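Local atomic coordinates of resiniferatoxin-binding, phosphotriesterase-related protein (Rhodobacter sphaeroides 2.4.1, PDB entry 3K2G), a protein that carries a binuclear zinc centre in a TIM barrel of the phosphotriesterase family and probably hydrolyses phosphoric esters. Residues A145-V158 / K190-T202. Numbering follows the deposited sequence.
Sequences AARLSADDIADEIV and KSLRGAARAQVRT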
loop_
_atom_site.group_PDB
_atom_site.type_symbol
_atom_site.label_atom_id
_atom_site.label_comp_id
_atom_site.label_asym_id
_atom_site.label_seq_id
_atom_site.Cartn_x
_atom_site.Cartn_y
_atom_site.Cartn_z
ATOM N N ALA B 145 16.016 44.196 -0.166
ATOM C CA ALA B 145 16.519 42.927 0.363
ATOM C C ALA B 145 17.677 42.357 -0.447
ATOM O O ALA B 145 18.380 41.453 0.009
ATOM C CB ALA B 145 15.389 41.907 0.431
ATOM N N ALA B 146 17.870 42.881 -1.652
ATOM C CA ALA B 146 18.941 42.405 -2.519
ATOM C C ALA B 146 20.315 42.828 -2.007
ATOM O O ALA B 146 21.302 42.118 -2.195
ATOM C CB ALA B 146 18.729 42.921 -3.935
ATOM N N ARG B 147 20.370 43.988 -1.362
ATOM C CA ARG B 147 21.623 44.507 -0.824
ATOM C C ARG B 147 21.953 43.924 0.551
ATOM O O ARG B 147 23.117 43.891 0.959
ATOM C CB ARG B 147 21.559 46.037 -0.725
ATOM C CG ARG B 147 21.615 46.763 -2.067
ATOM C CD ARG B 147 21.695 48.278 -1.879
ATOM N NE ARG B 147 20.393 48.900 -1.640
ATOM C CZ ARG B 147 19.457 49.057 -2.573
ATOM N NH1 ARG B 147 19.677 48.636 -3.812
ATOM N NH2 ARG B 147 18.302 49.640 -2.271
ATOM N N LEU B 148 20.927 43.459 1.258
ATOM C CA LEU B 148 21.100 42.898 2.596
ATOM C C LEU B 148 21.841 41.567 2.595
ATOM O O LEU B 148 21.619 40.722 1.729
ATOM C CB LEU B 148 19.738 42.692 3.255
ATOM C CG LEU B 148 18.762 43.865 3.292
ATOM C CD1 LEU B 148 17.457 43.413 3.945
ATOM C CD2 LEU B 148 19.375 45.025 4.058
ATOM N N SER B 149 22.723 41.383 3.573
ATOM C CA SER B 149 23.469 40.135 3.698
ATOM C C SER B 149 22.666 39.259 4.650
ATOM O O SER B 149 21.679 39.713 5.229
ATOM C CB SER B 149 24.854 40.383 4.298
ATOM O OG SER B 149 24.754 40.765 5.662
ATOM N N ALA B 150 23.084 38.010 4.820
ATOM C CA ALA B 150 22.377 37.122 5.731
ATOM C C ALA B 150 22.423 37.716 7.139
ATOM O O ALA B 150 21.435 37.680 7.874
ATOM C CB ALA B 150 23.007 35.733 5.717
ATOM N N ASP B 151 23.566 38.285 7.510
ATOM C CA ASP B 151 23.692 38.877 8.835
ATOM C C ASP B 151 22.857 40.145 8.994
ATOM O O ASP B 151 22.328 40.410 10.075
ATOM C CB ASP B 151 25.163 39.159 9.167
ATOM C CG ASP B 151 25.961 37.884 9.401
ATOM O OD1 ASP B 151 25.448 36.976 10.091
ATOM O OD2 ASP B 151 27.104 37.792 8.906
ATOM N N ASP B 152 22.724 40.925 7.924
ATOM C CA ASP B 152 21.927 42.150 7.987
ATOM C C ASP B 152 20.464 41.768 8.222
ATOM O O ASP B 152 19.738 42.445 8.948
ATOM C CB ASP B 152 22.054 42.952 6.685
ATOM C CG ASP B 152 23.481 43.395 6.405
ATOM O OD1 ASP B 152 24.127 43.947 7.320
ATOM O OD2 ASP B 152 23.952 43.198 5.265
ATOM N N ILE B 153 20.041 40.671 7.604
ATOM C CA ILE B 153 18.675 40.188 7.763
ATOM C C ILE B 153 18.481 39.731 9.203
ATOM O O ILE B 153 17.443 39.988 9.813
ATOM C CB ILE B 153 18.387 39.021 6.795
ATOM C CG1 ILE B 153 18.340 39.558 5.361
ATOM C CG2 ILE B 153 17.067 38.336 7.161
ATOM C CD1 ILE B 153 18.200 38.499 4.297
ATOM N N ALA B 154 19.490 39.055 9.745
ATOM C CA ALA B 154 19.423 38.589 11.127
ATOM C C ALA B 154 19.324 39.811 12.037
ATOM O O ALA B 154 18.540 39.827 12.985
ATOM C CB ALA B 154 20.663 37.770 11.468
ATOM N N ASP B 155 20.116 40.841 11.736
ATOM C CA ASP B 155 20.097 42.065 12.533
ATOM C C ASP B 155 18.704 42.704 12.540
ATOM O O ASP B 155 18.239 43.183 13.575
ATOM C CB ASP B 155 21.126 43.082 12.007
ATOM C CG ASP B 155 22.564 42.640 12.235
ATOM O OD1 ASP B 155 22.805 41.824 13.148
ATOM O OD2 ASP B 155 23.462 43.123 11.510
ATOM N N GLU B 156 18.032 42.710 11.391
ATOM C CA GLU B 156 16.697 43.305 11.316
ATOM C C GLU B 156 15.739 42.563 12.225
ATOM O O GLU B 156 14.937 43.174 12.931
ATOM C CB GLU B 156 16.145 43.265 9.883
ATOM C CG GLU B 156 17.031 43.942 8.850
ATOM C CD GLU B 156 16.384 44.034 7.476
ATOM O OE1 GLU B 156 15.729 43.057 7.046
ATOM O OE2 GLU B 156 16.544 45.088 6.823
ATOM N N ILE B 157 15.822 41.236 12.192
ATOM C CA ILE B 157 14.953 40.390 13.000
ATOM C C ILE B 157 15.219 40.571 14.494
ATOM O O ILE B 157 14.289 40.617 15.303
ATOM C CB ILE B 157 15.122 38.901 12.602
ATOM C CG1 ILE B 157 14.601 38.697 11.175
ATOM C CG2 ILE B 157 14.369 38.002 13.577
ATOM C CD1 ILE B 157 14.856 37.318 10.601
ATOM N N VAL B 158 16.491 40.677 14.858
ATOM C CA VAL B 158 16.861 40.865 16.259
ATOM C C VAL B 158 16.297 42.189 16.778
ATOM O O VAL B 158 15.844 42.279 17.920
ATOM C CB VAL B 158 18.398 40.881 16.434
ATOM C CG1 VAL B 158 18.763 41.275 17.863
ATOM C CG2 VAL B 158 18.972 39.520 16.099
ATOM N N LYS B 190 19.766 32.715 1.520
ATOM C CA LYS B 190 20.371 33.779 2.317
ATOM C C LYS B 190 19.361 34.219 3.365
ATOM O O LYS B 190 19.700 34.439 4.527
ATOM C CB LYS B 190 20.728 34.976 1.435
ATOM C CG LYS B 190 21.412 36.119 2.184
ATOM C CD LYS B 190 21.547 37.356 1.307
ATOM C CE LYS B 190 20.182 37.921 0.947
ATOM N NZ LYS B 190 20.268 39.037 -0.029
ATOM N N SER B 191 18.112 34.354 2.935
ATOM C CA SER B 191 17.037 34.756 3.823
ATOM C C SER B 191 16.911 33.764 4.978
ATOM O O SER B 191 16.840 34.158 6.142
ATOM C CB SER B 191 15.719 34.810 3.046
ATOM O OG SER B 191 14.619 34.997 3.915
ATOM N N LEU B 192 16.885 32.476 4.647
ATOM C CA LEU B 192 16.757 31.429 5.655
ATOM C C LEU B 192 17.952 31.373 6.600
ATOM O O LEU B 192 17.789 31.116 7.791
ATOM C CB LEU B 192 16.564 30.064 4.988
ATOM C CG LEU B 192 16.329 28.897 5.958
ATOM C CD1 LEU B 192 15.113 29.190 6.826
ATOM C CD2 LEU B 192 16.136 27.603 5.186
ATOM N N ARG B 193 19.151 31.599 6.069
ATOM C CA ARG B 193 20.355 31.587 6.894
ATOM C C ARG B 193 20.304 32.738 7.895
ATOM O O ARG B 193 20.655 32.572 9.063
ATOM C CB ARG B 193 21.611 31.702 6.024
ATOM C CG ARG B 193 21.905 30.465 5.183
ATOM C CD ARG B 193 23.241 30.590 4.458
ATOM N NE ARG B 193 23.585 29.392 3.692
ATOM C CZ ARG B 193 23.879 28.210 4.229
ATOM N NH1 ARG B 193 23.876 28.051 5.544
ATOM N NH2 ARG B 193 24.173 27.181 3.448
ATOM N N GLY B 194 19.851 33.901 7.438
ATOM C CA GLY B 194 19.750 35.049 8.322
ATOM C C GLY B 194 18.705 34.792 9.396
ATOM O O GLY B 194 18.858 35.202 10.549
ATOM N N ALA B 195 17.634 34.103 9.016
ATOM C CA ALA B 195 16.574 33.787 9.961
ATOM C C ALA B 195 17.082 32.805 11.018
ATOM O O ALA B 195 16.790 32.958 12.202
ATOM C CB ALA B 195 15.375 33.199 9.227
ATOM N N ALA B 196 17.845 31.800 10.591
ATOM C CA ALA B 196 18.375 30.811 11.522
ATOM C C ALA B 196 19.359 31.468 12.484
ATOM O O ALA B 196 19.398 31.131 13.664
ATOM C CB ALA B 196 19.056 29.681 10.764
ATOM N N ARG B 197 20.156 32.404 11.981
ATOM C CA ARG B 197 21.108 33.092 12.839
ATOM C C ARG B 197 20.329 33.931 13.836
ATOM O O ARG B 197 20.734 34.086 14.987
ATOM C CB ARG B 197 22.058 33.958 12.004
ATOM C CG ARG B 197 22.966 33.113 11.122
ATOM C CD ARG B 197 23.919 33.934 10.264
ATOM N NE ARG B 197 24.591 33.085 9.281
ATOM C CZ ARG B 197 25.357 33.539 8.293
ATOM N NH1 ARG B 197 25.558 34.842 8.153
ATOM N NH2 ARG B 197 25.911 32.690 7.433
ATOM N N ALA B 198 19.191 34.460 13.399
ATOM C CA ALA B 198 18.356 35.263 14.283
ATOM C C ALA B 198 17.735 34.347 15.324
ATOM O O ALA B 198 17.466 34.766 16.451
ATOM C CB ALA B 198 17.262 35.975 13.488
ATOM N N GLN B 199 17.509 33.090 14.951
ATOM C CA GLN B 199 16.922 32.136 15.883
ATOM C C GLN B 199 17.914 31.900 17.022
ATOM O O GLN B 199 17.532 31.848 18.193
ATOM C CB GLN B 199 16.604 30.822 15.163
ATOM C CG GLN B 199 15.631 29.896 15.893
ATOM C CD GLN B 199 16.223 29.268 17.142
ATOM O OE1 GLN B 199 17.324 28.715 17.106
ATOM N NE2 GLN B 199 15.486 29.336 18.254
ATOM N N VAL B 200 19.190 31.764 16.677
ATOM C CA VAL B 200 20.223 31.542 17.687
ATOM C C VAL B 200 20.377 32.774 18.581
ATOM O O VAL B 200 20.439 32.663 19.808
ATOM C CB VAL B 200 21.593 31.230 17.030
ATOM C CG1 VAL B 200 22.676 31.089 18.103
ATOM C CG2 VAL B 200 21.499 29.945 16.213
ATOM N N ARG B 201 20.422 33.949 17.965
ATOM C CA ARG B 201 20.593 35.188 18.719
ATOM C C ARG B 201 19.411 35.595 19.604
ATOM O O ARG B 201 19.614 35.997 20.749
ATOM C CB ARG B 201 20.962 36.325 17.758
ATOM C CG ARG B 201 22.292 36.096 17.044
ATOM C CD ARG B 201 22.478 37.013 15.837
ATOM N NE ARG B 201 22.505 38.432 16.192
ATOM C CZ ARG B 201 22.559 39.420 15.303
ATOM N NH1 ARG B 201 22.591 39.142 14.005
ATOM N NH2 ARG B 201 22.575 40.684 15.707
ATOM N N THR B 202 18.183 35.467 19.102
ATOM C CA THR B 202 17.003 35.856 19.877
ATOM C C THR B 202 16.383 34.730 20.711
ATOM O O THR B 202 15.700 34.988 21.704
ATOM C CB THR B 202 15.891 36.425 18.961
ATOM O OG1 THR B 202 15.408 35.392 18.090
ATOM C CG2 THR B 202 16.426 37.572 18.129
HETATM O O HOH W 1 24.077 37.219 12.491
#
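Lys190 leaves its helix with CG trans to the backbone N (chi1 -178°) and bends at chi3 (65°), which carries NZ over to the backbone carbonyls of Ala145 and Leu148; Arg201, likewise bent at chi3, swings its guanidinium to Asp155. These side chains bracket the packing of two neighbouring outer helices of the TIM barrel, 150-162 and 186-202; the axes of 150-158 and 190-202 approach to 7.4 Å. The backbones come closest at Gly194, which has no side chain and whose CA lies 3.2 Å from Ala150 O. Ala150 and Ala154 pack as knobs into holes, the first among Lys190, Arg193, Gly194 and Arg197, the second among Gly194, Arg197, Ala198 and Arg201. On the barrel side, Ile157 CG2 meets Ala198 CB at 3.5 Å, and Ala198 and Thr202 also touch strand 175-178. Lys190 NZ donates to Leu148 O (2.8 Å) and Ala145 O (3.1 Å), fixing the chain just before the capping box of Ser149 and Asp152. Along the outer edge, Arg197 NH1 forms a salt bridge with Asp151 OD1 (2.9 Å) from above the carboxylate plane, while Arg197 NE pairs with Glu227. Arg201 has a second carboxylate in Glu5, and Val158 CG2 lies over one face of its guanidinium, toward the rim. In an end-on salt bridge, Arg201 NH1 and NH2 converge on the single oxygen Asp155 OD1, each at 2.8 Å, with that oxygen in the guanidinium plane.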